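Local atomic coordinates of Thiol:disulfide interchange protein DsbA (Neisseria meningitidis serogroup B, PDB entry 2ZNM), a protein that probably acts as a periplasmic disulfide oxidoreductase of the DsbA type, exchanging disulfide bonds through a thioredoxin fold. Residues L71-A76 / R125-P130; I100-R105 / G109-S114. All coordinates share one frame; numbering follows the deposited sequence.

Contact 1 of 2, residues L71-A76 / R125-P130; sequences LARMAA and RAYDSP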
loop_
_atom_site.group_PDB
_atom_site.type_symbol
_atom_site.label_atom_id
_atom_site.label_comp_id
_atom_site.label_asym_id
_atom_site.label_seq_id
_atom_site.Cartn_x
_atom_site.Cartn_y
_atom_site.Cartn_z
ATOM N N LEU A 71 -3.331 -4.959 11.296
ATOM C CA LEU A 71 -3.801 -4.135 10.169
ATOM C C LEU A 71 -3.115 -4.551 8.884
ATOM O O LEU A 71 -3.742 -4.558 7.820
ATOM C CB LEU A 71 -3.573 -2.640 10.419
ATOM C CG LEU A 71 -4.549 -1.914 11.355
ATOM C CD1 LEU A 71 -4.361 -0.385 11.275
ATOM C CD2 LEU A 71 -5.998 -2.297 11.084
ATOM N N ALA A 72 -1.834 -4.906 8.996
ATOM C CA ALA A 72 -1.068 -5.419 7.869
ATOM C C ALA A 72 -1.587 -6.767 7.359
ATOM O O ALA A 72 -1.592 -7.014 6.149
ATOM C CB ALA A 72 0.422 -5.508 8.227
ATOM N N ARG A 73 -1.992 -7.639 8.281
ATOM C CA ARG A 73 -2.601 -8.931 7.939
ATOM C C ARG A 73 -3.945 -8.785 7.211
ATOM O O ARG A 73 -4.248 -9.573 6.307
ATOM C CB ARG A 73 -2.787 -9.771 9.195
ATOM C CG ARG A 73 -3.167 -11.204 8.916
ATOM C CD ARG A 73 -3.227 -12.004 10.186
ATOM N NE ARG A 73 -3.503 -13.404 9.890
ATOM C CZ ARG A 73 -3.529 -14.377 10.788
ATOM N NH1 ARG A 73 -3.288 -14.126 12.066
ATOM N NH2 ARG A 73 -3.796 -15.609 10.400
HETATM N N MSE A 74 -4.747 -7.790 7.618
HETATM C CA MSE A 74 -5.967 -7.436 6.887
HETATM C C MSE A 74 -5.657 -7.003 5.440
HETATM O O MSE A 74 -6.272 -7.501 4.488
HETATM C CB MSE A 74 -6.757 -6.353 7.625
HETATM C CG MSE A 74 -8.100 -6.009 6.981
HETATM SE SE MSE A 74 -9.287 -7.566 6.715
HETATM C CE MSE A 74 -10.110 -7.681 8.493
ATOM N N ALA A 75 -4.690 -6.099 5.279
ATOM C CA ALA A 75 -4.276 -5.642 3.946
ATOM C C ALA A 75 -3.820 -6.807 3.095
ATOM O O ALA A 75 -4.129 -6.860 1.918
ATOM C CB ALA A 75 -3.166 -4.592 4.039
ATOM N N ALA A 76 -3.077 -7.738 3.685
ATOM C CA ALA A 76 -2.623 -8.897 2.938
ATOM C C ALA A 76 -3.800 -9.775 2.553
ATOM O O ALA A 76 -3.851 -10.260 1.442
ATOM C CB ALA A 76 -1.579 -9.692 3.721
ATOM N N ARG A 125 -10.657 -16.741 4.569
ATOM C CA ARG A 125 -9.882 -17.854 4.022
ATOM C C ARG A 125 -8.481 -17.369 3.644
ATOM O O ARG A 125 -7.497 -18.031 3.932
ATOM C CB ARG A 125 -10.600 -18.413 2.792
ATOM C CG ARG A 125 -10.843 -19.904 2.822
ATOM C CD ARG A 125 -12.239 -20.248 2.291
ATOM N NE ARG A 125 -12.498 -19.677 0.964
ATOM C CZ ARG A 125 -13.703 -19.332 0.506
ATOM N NH1 ARG A 125 -14.792 -19.486 1.257
ATOM N NH2 ARG A 125 -13.819 -18.823 -0.713
ATOM N N ALA A 126 -8.397 -16.200 3.014
ATOM C CA ALA A 126 -7.112 -15.591 2.679
ATOM C C ALA A 126 -6.383 -15.099 3.934
ATOM O O ALA A 126 -5.150 -15.094 3.989
ATOM C CB ALA A 126 -7.303 -14.438 1.700
ATOM N N TYR A 127 -7.164 -14.694 4.927
ATOM C CA TYR A 127 -6.663 -14.118 6.167
ATOM C C TYR A 127 -5.907 -15.142 7.028
ATOM O O TYR A 127 -4.915 -14.800 7.678
ATOM C CB TYR A 127 -7.852 -13.547 6.937
ATOM C CG TYR A 127 -7.526 -12.684 8.119
ATOM C CD1 TYR A 127 -7.575 -11.293 8.019
ATOM C CD2 TYR A 127 -7.209 -13.251 9.352
ATOM C CE1 TYR A 127 -7.303 -10.484 9.113
ATOM C CE2 TYR A 127 -6.927 -12.456 10.446
ATOM C CZ TYR A 127 -6.979 -11.073 10.329
ATOM O OH TYR A 127 -6.707 -10.289 11.426
ATOM N N ASP A 128 -6.382 -16.388 7.013
ATOM C CA ASP A 128 -5.842 -17.454 7.851
ATOM C C ASP A 128 -4.925 -18.372 7.059
ATOM O O ASP A 128 -4.590 -19.475 7.506
ATOM C CB ASP A 128 -6.979 -18.272 8.469
ATOM C CG ASP A 128 -7.769 -17.499 9.518
ATOM O OD1 ASP A 128 -7.260 -16.496 10.057
ATOM O OD2 ASP A 128 -8.908 -17.915 9.816
ATOM N N SER A 129 -4.530 -17.927 5.873
ATOM C CA SER A 129 -3.605 -18.701 5.055
ATOM C C SER A 129 -2.174 -18.220 5.336
ATOM O O SER A 129 -1.978 -17.054 5.714
ATOM C CB SER A 129 -3.952 -18.584 3.572
ATOM O OG SER A 129 -3.293 -17.476 2.999
ATOM N N PRO A 130 -1.176 -19.111 5.155
ATOM C CA PRO A 130 0.213 -18.766 5.477
ATOM C C PRO A 130 0.762 -17.602 4.659
ATOM O O PRO A 130 1.579 -16.836 5.160
ATOM C CB PRO A 130 0.995 -20.067 5.173
ATOM C CG PRO A 130 0.115 -20.863 4.290
ATOM C CD PRO A 130 -1.300 -20.495 4.663
#

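Contact 2 of 2, residues I100-R105 / G109-S114; sequences IRLENR and GKWALS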
loop_
_atom_site.group_PDB
_atom_site.type_symbol
_atom_site.label_atom_id
_atom_site.label_comp_id
_atom_site.label_asym_id
_atom_site.label_seq_id
_atom_site.Cartn_x
_atom_site.Cartn_y
_atom_site.Cartn_z
ATOM N N ILE A 100 -14.389 -1.199 16.965
ATOM C CA ILE A 100 -13.921 -2.565 17.191
ATOM C C ILE A 100 -12.416 -2.581 16.972
ATOM O O ILE A 100 -11.893 -1.807 16.164
ATOM C CB ILE A 100 -14.629 -3.614 16.257
ATOM C CG1 ILE A 100 -14.305 -3.360 14.780
ATOM C CG2 ILE A 100 -16.159 -3.631 16.473
ATOM C CD1 ILE A 100 -15.068 -4.246 13.795
ATOM N N ARG A 101 -11.721 -3.450 17.701
ATOM C CA ARG A 101 -10.290 -3.611 17.529
ATOM C C ARG A 101 -10.029 -4.588 16.365
ATOM O O ARG A 101 -9.828 -5.789 16.574
ATOM C CB ARG A 101 -9.644 -4.083 18.843
ATOM C CG ARG A 101 -8.139 -4.277 18.752
ATOM C CD ARG A 101 -7.456 -4.225 20.112
ATOM N NE ARG A 101 -6.004 -4.168 19.941
ATOM C CZ ARG A 101 -5.337 -3.071 19.580
ATOM N NH1 ARG A 101 -5.989 -1.928 19.366
ATOM N NH2 ARG A 101 -4.020 -3.111 19.440
ATOM N N LEU A 102 -10.038 -4.056 15.141
ATOM C CA LEU A 102 -9.891 -4.865 13.929
ATOM C C LEU A 102 -8.529 -5.567 13.828
ATOM O O LEU A 102 -8.371 -6.517 13.047
ATOM C CB LEU A 102 -10.141 -4.003 12.685
ATOM C CG LEU A 102 -10.604 -4.678 11.382
ATOM C CD1 LEU A 102 -11.947 -5.377 11.521
ATOM C CD2 LEU A 102 -10.680 -3.667 10.274
ATOM N N GLU A 103 -7.559 -5.094 14.620
ATOM C CA GLU A 103 -6.214 -5.680 14.690
ATOM C C GLU A 103 -6.244 -7.088 15.265
ATOM O O GLU A 103 -5.306 -7.848 15.109
ATOM C CB GLU A 103 -5.291 -4.831 15.571
ATOM C CG GLU A 103 -4.780 -3.561 14.939
ATOM C CD GLU A 103 -5.657 -2.349 15.257
ATOM O OE1 GLU A 103 -6.846 -2.528 15.622
ATOM O OE2 GLU A 103 -5.147 -1.214 15.144
ATOM N N ASN A 104 -7.320 -7.404 15.964
ATOM C CA ASN A 104 -7.488 -8.690 16.606
ATOM C C ASN A 104 -8.153 -9.675 15.649
ATOM O O ASN A 104 -9.208 -9.382 15.097
ATOM C CB ASN A 104 -8.332 -8.504 17.864
ATOM C CG ASN A 104 -8.491 -9.775 18.646
ATOM O OD1 ASN A 104 -7.618 -10.142 19.429
ATOM N ND2 ASN A 104 -9.614 -10.452 18.455
ATOM N N ARG A 105 -7.531 -10.839 15.467
ATOM C CA ARG A 105 -8.025 -11.875 14.548
ATOM C C ARG A 105 -9.503 -12.256 14.721
ATOM O O ARG A 105 -10.255 -12.289 13.743
ATOM C CB ARG A 105 -7.165 -13.143 14.628
ATOM C CG ARG A 105 -7.578 -14.214 13.621
ATOM C CD ARG A 105 -6.599 -15.352 13.628
ATOM N NE ARG A 105 -7.145 -16.584 13.065
ATOM C CZ ARG A 105 -7.679 -17.564 13.786
ATOM N NH1 ARG A 105 -7.759 -17.455 15.107
ATOM N NH2 ARG A 105 -8.137 -18.659 13.190
ATOM N N GLY A 109 -12.465 -11.489 12.122
ATOM C CA GLY A 109 -13.317 -12.588 11.658
ATOM C C GLY A 109 -14.804 -12.364 11.871
ATOM O O GLY A 109 -15.599 -12.510 10.943
ATOM N N LYS A 110 -15.185 -12.000 13.092
ATOM C CA LYS A 110 -16.583 -11.691 13.389
ATOM C C LYS A 110 -17.077 -10.515 12.545
ATOM O O LYS A 110 -18.201 -10.545 12.038
ATOM C CB LYS A 110 -16.804 -11.425 14.884
ATOM C CG LYS A 110 -16.637 -12.667 15.763
ATOM C CD LYS A 110 -17.562 -12.631 16.980
ATOM C CE LYS A 110 -17.665 -14.011 17.633
ATOM N NZ LYS A 110 -18.871 -14.124 18.511
ATOM N N TRP A 111 -16.235 -9.496 12.384
ATOM C CA TRP A 111 -16.563 -8.352 11.529
ATOM C C TRP A 111 -16.787 -8.755 10.060
ATOM O O TRP A 111 -17.791 -8.367 9.456
ATOM C CB TRP A 111 -15.479 -7.271 11.621
ATOM C CG TRP A 111 -15.610 -6.192 10.578
ATOM C CD1 TRP A 111 -16.426 -5.097 10.628
ATOM C CD2 TRP A 111 -14.905 -6.109 9.326
ATOM N NE1 TRP A 111 -16.273 -4.339 9.486
ATOM C CE2 TRP A 111 -15.346 -4.937 8.675
ATOM C CE3 TRP A 111 -13.940 -6.911 8.693
ATOM C CZ2 TRP A 111 -14.855 -4.546 7.434
ATOM C CZ3 TRP A 111 -13.463 -6.525 7.466
ATOM C CH2 TRP A 111 -13.921 -5.350 6.846
ATOM N N ALA A 112 -15.851 -9.527 9.504
ATOM C CA ALA A 112 -15.890 -9.931 8.100
ATOM C C ALA A 112 -17.158 -10.689 7.739
ATOM O O ALA A 112 -17.765 -10.430 6.703
ATOM C CB ALA A 112 -14.663 -10.758 7.750
ATOM N N LEU A 113 -17.552 -11.618 8.606
ATOM C CA LEU A 113 -18.717 -12.472 8.372
ATOM C C LEU A 113 -20.062 -11.715 8.403
ATOM O O LEU A 113 -21.003 -12.097 7.711
ATOM C CB LEU A 113 -18.716 -13.657 9.351
ATOM C CG LEU A 113 -17.957 -14.964 9.044
ATOM C CD1 LEU A 113 -18.638 -15.745 7.925
ATOM C CD2 LEU A 113 -16.485 -14.769 8.731
ATOM N N SER A 114 -20.132 -10.639 9.187
ATOM C CA SER A 114 -21.326 -9.791 9.278
ATOM C C SER A 114 -21.475 -8.765 8.134
ATOM O O SER A 114 -22.501 -8.086 8.040
ATOM C CB SER A 114 -21.347 -9.061 10.628
ATOM O OG SER A 114 -20.286 -8.119 10.719
#

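Contact 1 of 2, residues L71-A76 / R125-P130
Within the helices inserted into the thioredoxin fold of this DsbA-like protein, the side chain of Arg73 on helix 69-81 closes over the C-terminal end of helix 120-127. It grips the backbone carbonyl of Tyr127 side-on with two nitrogens: Arg73 NE lies 3.0 Å from Tyr127 O and NH2 of Arg73 lies 3.1 Å from the same oxygen. Neither bond is straight, because a single oxygen is shared by both donors, and both N-H groups come from the same face of the carbonyl plane. A carbonyl at a helix end, where the dipole would make it more negative, is a natural seat for a guanidinium.

The same arm also lies on the phenol. Arg73 is extended from CG to NE, and its CD sits over the face of the Tyr127 ring, 4.1 Å from the centroid, as a CH-pi contact; the guanidinium continues nearly parallel to the ring, the planes 12° apart. Tyr127 thus meets Arg73 twice, with its carbonyl and with its ring. Selenomethionine Met74 works from the side: its chain bends at chi2 (55°) and chi3 (84°), placing SE at the ring edge, 5.4 Å from the Tyr127 centroid, a Met-aromatic contact. Asp128 adds charge alone, its OD1 3.6 Å from Arg73 NH2 and well out of the guanidinium plane; the stronger partner of that oxygen is Arg105.

Helix 105-113 packs against Met74 and Tyr127 through Ala108, helix 130-145 meets Arg73 at Ala136, and strand 55-61 touches Leu71 and Ala75 at His61.

Contact 2 of 2, residues I100-R105 / G109-S114
Apolar packing carries most of this contact, in which the loop leading into helix 105-113 folds back on Trp111 of that same helix. Two aliphatic branches meet the indole. Leu102 CD1 approaches obliquely, 3.5 Å from the indole plane of Trp111 and displaced toward its rim; its nearest ring atom is Trp111 CD2, at 3.8 Å, with CE3 of the six-membered ring equally near. Ile100 arrives at the pyrrole part: its CD1 is 3.5 Å from Trp111 CD1 and 3.7 Å from Trp111 CB, so it bridges the ring and the stem that carries it. With chi1 at 64°, CG1 of Ile100 stands between the backbone N and the carbonyl carbon, and the extended chi2 then carries CD1 across to the indole. The Trp111 ring is also met by Ala90, Val91 and Ala94 of helix 84-97.

Backbone hydrogen bonding is of two kinds. Gly109 N donates to Arg105 O at 2.9 Å, with an N-H...O angle of 167°, a regular i+4 helical bond that ties the two segments within the first turn of the helix. Before it, a type I beta turn from Arg101 to Asn104, closed by Asn104 N to Arg101 O at 3.0 Å, brings the chain to the N-cap position at Asn104.

Charged groups play their part elsewhere: the Arg105 side chain leaves this contact to form a salt bridge with Asp128, its NE facing OD1. The chemistry is therefore split: the only hydrogen bond between the two segments is the main-chain one from Gly109 to Arg105, whereas the side chains meet by apolar contact alone, Ile100 and Leu102 on Trp111, with no polar side-chain bond joining them.

In the fold
Contact 2 is nested within the chain loop that contact 1 closes: helix 69-81 comes first, then helix 84-97, the loop before helix 105-113, that helix itself and finally helix 120-127. Their centres are 12 Å apart on the same side of the chain's centre, among helices inserted between strands 55-61 and 153-156 of the thioredoxin sheet. Helix 105-113 joins them. Arg105 NE makes a salt bridge of 3.0 Å to Asp128 OD1 and its CG packs on Tyr127, while Trp111 CZ3 meets CE of Met74. Charge at one point and apolar packing at another link the two contacts, and both belong to the helical insertion characteristic of the DsbA fold.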